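Local coordinates for phosphoribulokinase 1 (PDB 1A7J), which catalyses the ATP-dependent phosphorylation of D-ribulose 5-phosphate to D-ribulose 1,5-bisphosphate, a step of the Calvin cycle, at residues A[9-14]-A[196-201]; A[54-59]-A[65-70]; A[233-236]-A[242-245]. One frame throughout, in Å; residues are numbered along the deposited sequence.

Contact 1 (A[9-14]-A[196-201]); sequences SVTGSS and VPQFSQ
Thr11, the last residue of strand 7-11, faces Gln198 in the short 3-10 turn after helix 180-195, and their CA atoms, 7.8 Å apart, are the closest pair between the two backbones. A side-chain hydrogen bond spans this gap: Thr11 OG1 donates to Gln198 OE1 over 2.8 Å, approaching 30° out of the carbonyl plane. With chi1 at -175° the threonine hydroxyl points opposite the backbone N, on the side where Gln198 lies. The amide is fixed from its other end, since Gln198 NE2 donates to Cys194 O and Leu133 O and leaves OE1 as the acceptor for the threonine. Beside this bond Phe199 brings its ring edge up to the backbone, CE1 lying 4.0 Å from Thr11 O and 4.1 Å from Gly12 CA. Gly12 has no side chain to get in the way: at a phi of 112° a CB would press on Thr11 O and come 3.2 Å from Phe199 CE1. Val155 of strand 150-156 also touches the Phe199 side chain. Gly12 is the first residue of the predicted ATP-binding loop, and a strand in the parallel part of the central mixed sheet running straight into such a glycine-rich turn is characteristic of the P-loop NTPase fold, to which this kinase family belongs.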
# COMPACT_ATOMS: atom_id res chain seq x y z
N SER A 9 3.24 -1.31 -8.26
CA SER A 9 2.76 -0.36 -7.25
C SER A 9 1.60 -0.93 -6.44
O SER A 9 0.49 -1.06 -6.96
CB SER A 9 2.32 0.92 -7.94
OG SER A 9 1.92 1.92 -7.02
N VAL A 10 1.88 -1.24 -5.17
CA VAL A 10 0.91 -1.72 -4.19
C VAL A 10 0.43 -0.56 -3.31
O VAL A 10 1.22 0.10 -2.65
CB VAL A 10 1.56 -2.78 -3.28
CG1 VAL A 10 0.55 -3.34 -2.31
CG2 VAL A 10 2.19 -3.89 -4.11
N THR A 11 -0.87 -0.27 -3.32
CA THR A 11 -1.37 0.84 -2.53
C THR A 11 -2.45 0.38 -1.56
O THR A 11 -3.09 -0.65 -1.79
CB THR A 11 -1.95 1.94 -3.42
OG1 THR A 11 -2.33 3.05 -2.61
CG2 THR A 11 -3.17 1.45 -4.10
N GLY A 12 -2.52 1.06 -0.42
CA GLY A 12 -3.52 0.74 0.59
C GLY A 12 -3.00 0.14 1.89
O GLY A 12 -3.53 0.43 2.97
N SER A 13 -1.98 -0.70 1.81
CA SER A 13 -1.48 -1.40 2.99
C SER A 13 -0.18 -0.77 3.50
O SER A 13 0.75 -0.58 2.72
CB SER A 13 -1.22 -2.87 2.65
OG SER A 13 -0.33 -2.96 1.55
N SER A 14 -0.18 -0.35 4.76
CA SER A 14 1.05 -0.14 5.54
C SER A 14 0.66 0.11 6.99
O SER A 14 -0.52 0.03 7.34
CB SER A 14 1.87 1.05 5.04
OG SER A 14 2.92 0.64 4.18
N VAL A 196 -9.69 6.25 -0.74
CA VAL A 196 -10.73 5.53 -1.46
C VAL A 196 -10.63 5.58 -3.00
O VAL A 196 -10.62 4.52 -3.63
CB VAL A 196 -12.10 5.99 -0.99
CG1 VAL A 196 -13.14 5.76 -2.04
CG2 VAL A 196 -12.46 5.23 0.23
N PRO A 197 -10.41 6.75 -3.61
CA PRO A 197 -10.48 6.85 -5.07
C PRO A 197 -9.44 6.00 -5.77
O PRO A 197 -9.60 5.65 -6.94
CB PRO A 197 -10.23 8.32 -5.36
CG PRO A 197 -10.47 9.03 -4.08
CD PRO A 197 -10.09 8.06 -3.01
N GLN A 198 -8.35 5.72 -5.07
CA GLN A 198 -7.21 5.02 -5.64
C GLN A 198 -7.55 3.58 -6.01
O GLN A 198 -6.87 2.97 -6.82
CB GLN A 198 -6.05 5.03 -4.65
CG GLN A 198 -5.51 6.40 -4.35
CD GLN A 198 -4.24 6.32 -3.59
OE1 GLN A 198 -3.49 5.37 -3.75
NE2 GLN A 198 -4.00 7.29 -2.73
N PHE A 199 -8.57 3.03 -5.37
CA PHE A 199 -8.97 1.64 -5.57
C PHE A 199 -9.86 1.49 -6.82
O PHE A 199 -10.44 0.44 -7.05
CB PHE A 199 -9.69 1.10 -4.31
CG PHE A 199 -8.87 1.22 -3.05
CD1 PHE A 199 -7.55 0.78 -3.02
CD2 PHE A 199 -9.36 1.95 -1.97
CE1 PHE A 199 -6.71 1.10 -1.95
CE2 PHE A 199 -8.54 2.27 -0.90
CZ PHE A 199 -7.21 1.86 -0.89
N SER A 200 -9.91 2.54 -7.63
CA SER A 200 -10.49 2.44 -8.96
C SER A 200 -9.42 2.65 -10.01
O SER A 200 -9.73 2.63 -11.20
CB SER A 200 -11.58 3.49 -9.15
OG SER A 200 -12.37 3.61 -7.99
N GLN A 201 -8.20 2.95 -9.57
CA GLN A 201 -7.06 3.08 -10.47
C GLN A 201 -6.29 1.77 -10.61
O GLN A 201 -5.52 1.58 -11.54
CB GLN A 201 -6.12 4.17 -9.97
CG GLN A 201 -6.76 5.54 -9.87
CD GLN A 201 -7.46 5.94 -11.14
OE1 GLN A 201 -6.95 5.72 -12.25
NE2 GLN A 201 -8.65 6.50 -11.01

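Contact 2 (A[54-59]-A[65-70]); sequences AELDRR and ATFSHF. With SO4 (sulfate ion), chain B.
Arg59 lays its guanidinium flat over one face of the Phe67 ring, a cation-pi stack between helix 49-62 and the loop that folds back along it in this P-loop kinase domain. CZ lies 4.1 Å from the ring centroid, the planes are 17° apart, and Arg59 NH2 sits 3.7 Å from Phe67 CE1. The helix supplies two more contacts one turn back: Glu55 CG meets Phe67 CE2 at 3.6 Å, while Leu56 CD2 is at the ring edge, 3.9 Å from Phe67 CD2. At the guanidinium edge, in its plane, Glu55 OE2 accepts from both Arg59 NE and Arg59 NH2 at 2.9 Å. Arg58 NH1 adds a salt bridge to the same oxygen, though that side chain is poorly ordered. With an alanine at this position instead of Arg59, the stacked face of Phe67 is likely to lose its cation and Glu55 OE2 its two-nitrogen partner. Farther out, Met52 of the same helix touches Phe67, and Arg186 NE of helix 180-195, next to the catalytic-site Arg187, donates to Phe67 O. Two residues on, the His69 ring stacks with that of His45, and His69 ND1 donates to O3 of a sulfate, probably from the crystallisation liquor, at 3.1 Å.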
# COMPACT_ATOMS: atom_id res chain seq x y z
N ALA A 54 3.43 19.03 15.09
CA ALA A 54 3.35 20.47 15.17
C ALA A 54 2.40 20.99 14.10
O ALA A 54 1.54 21.83 14.40
CB ALA A 54 4.73 21.07 14.98
N GLU A 55 2.48 20.40 12.91
CA GLU A 55 1.63 20.81 11.81
C GLU A 55 0.16 20.60 12.16
O GLU A 55 -0.69 21.37 11.74
CB GLU A 55 1.97 20.02 10.55
CG GLU A 55 1.15 20.44 9.35
CD GLU A 55 1.50 21.81 8.85
OE1 GLU A 55 2.53 22.36 9.29
OE2 GLU A 55 0.80 22.32 7.97
N LEU A 56 -0.09 19.67 13.08
CA LEU A 56 -1.45 19.33 13.48
C LEU A 56 -2.04 20.22 14.57
O LEU A 56 -3.25 20.20 14.77
CB LEU A 56 -1.52 17.88 13.95
CG LEU A 56 -1.65 16.90 12.80
CD1 LEU A 56 -1.03 15.56 13.20
CD2 LEU A 56 -3.12 16.79 12.42
N ASP A 57 -1.18 20.87 15.35
CA ASP A 57 -1.66 21.78 16.38
C ASP A 57 -1.92 23.18 15.86
O ASP A 57 -2.75 23.90 16.43
CB ASP A 57 -0.68 21.83 17.55
CG ASP A 57 -0.82 20.63 18.47
OD1 ASP A 57 -1.77 20.64 19.31
OD2 ASP A 57 0.00 19.68 18.32
N ARG A 58 -1.24 23.56 14.76
CA ARG A 58 -1.52 24.80 14.01
C ARG A 58 -2.89 24.69 13.39
O ARG A 58 -3.65 25.66 13.36
CB ARG A 58 -0.54 25.02 12.85
CG ARG A 58 0.93 24.98 13.18
CD ARG A 58 1.76 24.79 11.91
NE ARG A 58 1.70 25.94 11.01
CZ ARG A 58 1.06 25.95 9.84
NH1 ARG A 58 0.38 24.89 9.44
NH2 ARG A 58 1.09 27.04 9.08
N ARG A 59 -3.08 23.57 12.69
CA ARG A 59 -4.36 23.25 12.08
C ARG A 59 -5.47 23.28 13.13
O ARG A 59 -6.40 24.07 13.01
CB ARG A 59 -4.33 21.86 11.43
CG ARG A 59 -3.11 21.53 10.58
CD ARG A 59 -3.00 22.41 9.37
NE ARG A 59 -2.05 21.90 8.39
CZ ARG A 59 -2.34 21.70 7.11
NH1 ARG A 59 -3.61 21.60 6.72
NH2 ARG A 59 -1.37 21.49 6.23
N ALA A 65 -9.82 19.99 11.66
CA ALA A 65 -9.73 18.60 12.04
C ALA A 65 -9.81 17.71 10.80
O ALA A 65 -10.65 16.81 10.71
CB ALA A 65 -10.84 18.25 13.04
N THR A 66 -8.96 18.01 9.81
CA THR A 66 -8.94 17.23 8.57
C THR A 66 -7.56 16.86 8.05
O THR A 66 -7.44 16.25 6.99
CB THR A 66 -9.67 17.96 7.42
OG1 THR A 66 -8.82 19.00 6.91
CG2 THR A 66 -11.00 18.54 7.91
N PHE A 67 -6.51 17.33 8.72
CA PHE A 67 -5.16 16.97 8.31
C PHE A 67 -4.70 15.63 8.91
O PHE A 67 -4.89 15.38 10.12
CB PHE A 67 -4.19 18.07 8.69
CG PHE A 67 -2.84 17.92 8.06
CD1 PHE A 67 -2.71 17.96 6.68
CD2 PHE A 67 -1.72 17.68 8.84
CE1 PHE A 67 -1.50 17.76 6.09
CE2 PHE A 67 -0.50 17.46 8.26
CZ PHE A 67 -0.38 17.50 6.89
N SER A 68 -4.12 14.76 8.07
CA SER A 68 -3.54 13.50 8.52
C SER A 68 -2.58 12.98 7.49
O SER A 68 -2.54 13.49 6.37
CB SER A 68 -4.61 12.45 8.76
OG SER A 68 -5.33 12.17 7.56
N HIS A 69 -1.95 11.85 7.81
CA HIS A 69 -1.00 11.16 6.93
C HIS A 69 -1.58 10.67 5.61
O HIS A 69 -0.86 10.12 4.80
CB HIS A 69 -0.41 9.96 7.67
CG HIS A 69 0.86 10.28 8.39
ND1 HIS A 69 1.07 9.95 9.71
CD2 HIS A 69 1.97 10.94 7.99
CE1 HIS A 69 2.25 10.40 10.10
NE2 HIS A 69 2.82 11.00 9.07
N PHE A 70 -2.90 10.73 5.50
CA PHE A 70 -3.61 10.36 4.30
C PHE A 70 -3.69 11.52 3.31
O PHE A 70 -3.73 11.30 2.09
CB PHE A 70 -5.04 9.91 4.66
CG PHE A 70 -5.12 8.54 5.30
CD1 PHE A 70 -4.15 7.57 5.04
CD2 PHE A 70 -6.21 8.20 6.09
CE1 PHE A 70 -4.28 6.27 5.55
CE2 PHE A 70 -6.35 6.91 6.61
CZ PHE A 70 -5.38 5.94 6.33
S SO4 B . -2.07 9.62 11.57
O1 SO4 B . -2.13 10.97 11.09
O2 SO4 B . -2.32 8.70 10.48
O3 SO4 B . -0.77 9.37 12.11
O4 SO4 B . -3.05 9.43 12.58

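Contact 3 (A[233-236]-A[242-245]); sequences IRFR and DFPY
Phe235, at the end of strand 229-235, and Phe243, in the first turn of helix 243-249, meet ring to ring, and this aromatic pair makes up the contact. Phe235 is the one to follow outward. Its CB leaves the strand toward the helix, and a chi1 of -59° sets CG anti to the carbonyl carbon, so the ring swings round beside its own backbone N and presents one flank to Phe243. The first ring atom on that flank, CD1, meets two atoms of the other ring at once, being 4.0 Å from both Phe243 CE1 and Phe243 CZ. One bond further, CE1 makes the closest approach, 3.8 Å to Phe243 CE1. From its own side Phe243 arrives edge first, with Phe235 CD1 lying in the plane of its ring. The planes stand at 83° and the centroids are 5.6 Å apart, an offset edge-to-face pair in which the helix residue supplies the edge and the strand residue the face.

The Phe235 side chain, buried, also touches Ile204 of strand 204-210, Ile275 of helix 268-284 and Ile241 in the connecting loop. Phe243, which directly follows the N-cap residue Asp242, also packs on Pro238 of that loop. No hydrogen bond crosses between the two segments. What holds them is dispersion, perhaps with a modest contribution from the slightly positive edge of Phe243 meeting the rim of the Phe235 pi face, since the pair is offset.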
# COMPACT_ATOMS: atom_id res chain seq x y z
N ILE A 233 -10.42 -11.07 -4.16
CA ILE A 233 -9.45 -10.62 -5.15
C ILE A 233 -10.19 -10.31 -6.41
O ILE A 233 -10.73 -11.20 -7.04
CB ILE A 233 -8.40 -11.69 -5.42
CG1 ILE A 233 -7.86 -12.23 -4.11
CG2 ILE A 233 -7.26 -11.09 -6.19
CD1 ILE A 233 -7.24 -13.59 -4.26
N ARG A 234 -10.42 -9.03 -6.67
CA ARG A 234 -11.10 -8.61 -7.88
C ARG A 234 -10.14 -8.10 -8.96
O ARG A 234 -9.34 -7.20 -8.69
CB ARG A 234 -12.11 -7.53 -7.57
CG ARG A 234 -13.18 -7.47 -8.63
CD ARG A 234 -13.91 -6.17 -8.66
NE ARG A 234 -12.99 -5.10 -8.93
CZ ARG A 234 -13.19 -4.15 -9.82
NH1 ARG A 234 -14.37 -4.01 -10.42
NH2 ARG A 234 -12.22 -3.29 -10.05
N PHE A 235 -10.26 -8.66 -10.17
CA PHE A 235 -9.52 -8.21 -11.34
C PHE A 235 -10.29 -7.17 -12.14
O PHE A 235 -11.34 -7.47 -12.71
CB PHE A 235 -9.18 -9.38 -12.26
CG PHE A 235 -8.37 -10.46 -11.61
CD1 PHE A 235 -8.90 -11.21 -10.56
CD2 PHE A 235 -7.07 -10.71 -12.02
CE1 PHE A 235 -8.14 -12.19 -9.93
CE2 PHE A 235 -6.30 -11.69 -11.38
CZ PHE A 235 -6.84 -12.42 -10.34
N ARG A 236 -9.70 -5.98 -12.29
CA ARG A 236 -10.20 -4.93 -13.21
C ARG A 236 -10.66 -5.56 -14.52
O ARG A 236 -11.75 -5.26 -15.01
CB ARG A 236 -9.09 -3.91 -13.51
CG ARG A 236 -9.54 -2.45 -13.69
CD ARG A 236 -8.77 -1.66 -14.80
NE ARG A 236 -7.30 -1.57 -14.64
CZ ARG A 236 -6.61 -0.43 -14.46
NH1 ARG A 236 -7.23 0.66 -14.02
NH2 ARG A 236 -5.29 -0.42 -14.62
N ASP A 242 -7.47 -17.58 -15.29
CA ASP A 242 -8.01 -18.91 -15.35
C ASP A 242 -8.52 -19.25 -13.95
O ASP A 242 -7.78 -19.74 -13.11
CB ASP A 242 -6.89 -19.84 -15.78
CG ASP A 242 -7.37 -21.18 -16.24
OD1 ASP A 242 -8.49 -21.58 -15.86
OD2 ASP A 242 -6.57 -21.88 -16.89
N PHE A 243 -9.76 -18.88 -13.68
CA PHE A 243 -10.30 -18.97 -12.34
C PHE A 243 -10.47 -20.39 -11.82
O PHE A 243 -10.50 -20.60 -10.61
CB PHE A 243 -11.61 -18.22 -12.27
CG PHE A 243 -11.47 -16.74 -12.32
CD1 PHE A 243 -10.79 -16.06 -11.32
CD2 PHE A 243 -12.00 -16.03 -13.38
CE1 PHE A 243 -10.63 -14.67 -11.38
CE2 PHE A 243 -11.84 -14.62 -13.44
CZ PHE A 243 -11.15 -13.96 -12.44
N PRO A 244 -10.69 -21.37 -12.72
CA PRO A 244 -10.78 -22.75 -12.25
C PRO A 244 -9.45 -23.25 -11.86
O PRO A 244 -9.35 -24.25 -11.19
CB PRO A 244 -11.26 -23.49 -13.47
CG PRO A 244 -12.07 -22.49 -14.20
CD PRO A 244 -11.29 -21.24 -14.06
N TYR A 245 -8.43 -22.72 -12.51
CA TYR A 245 -7.07 -23.07 -12.19
C TYR A 245 -6.94 -22.66 -10.77
O TYR A 245 -6.81 -23.48 -9.89
CB TYR A 245 -6.10 -22.25 -13.02
CG TYR A 245 -4.65 -22.34 -12.59
CD1 TYR A 245 -3.96 -23.53 -12.70
CD2 TYR A 245 -4.00 -21.26 -12.02
CE1 TYR A 245 -2.66 -23.64 -12.23
CE2 TYR A 245 -2.70 -21.37 -11.56
CZ TYR A 245 -2.05 -22.56 -11.66
OH TYR A 245 -0.76 -22.69 -11.20

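Overall arrangement
From the N terminus, strand 7-11 opens contact 1, which closes only at 196-201, after some 180 residues, tying the end of strand 7-11 to the turn between helix 180-195 and strand 204-210. Within that long excursion contact 2 closes a short loop of its own, folding 65-70 back on helix 49-62; its centre lies about 22 Å from that of contact 1. Contact 3 follows in series, joining the end of strand 229-235 to the start of helix 243-249. Contacts 1 and 3 both reach the central sheet and touch, Gln201 O packing 3.1 Å from Arg236 NH1. Contacts 2 and 3 lie on opposite sides of the chain's centre, their own centres about 40 Å apart.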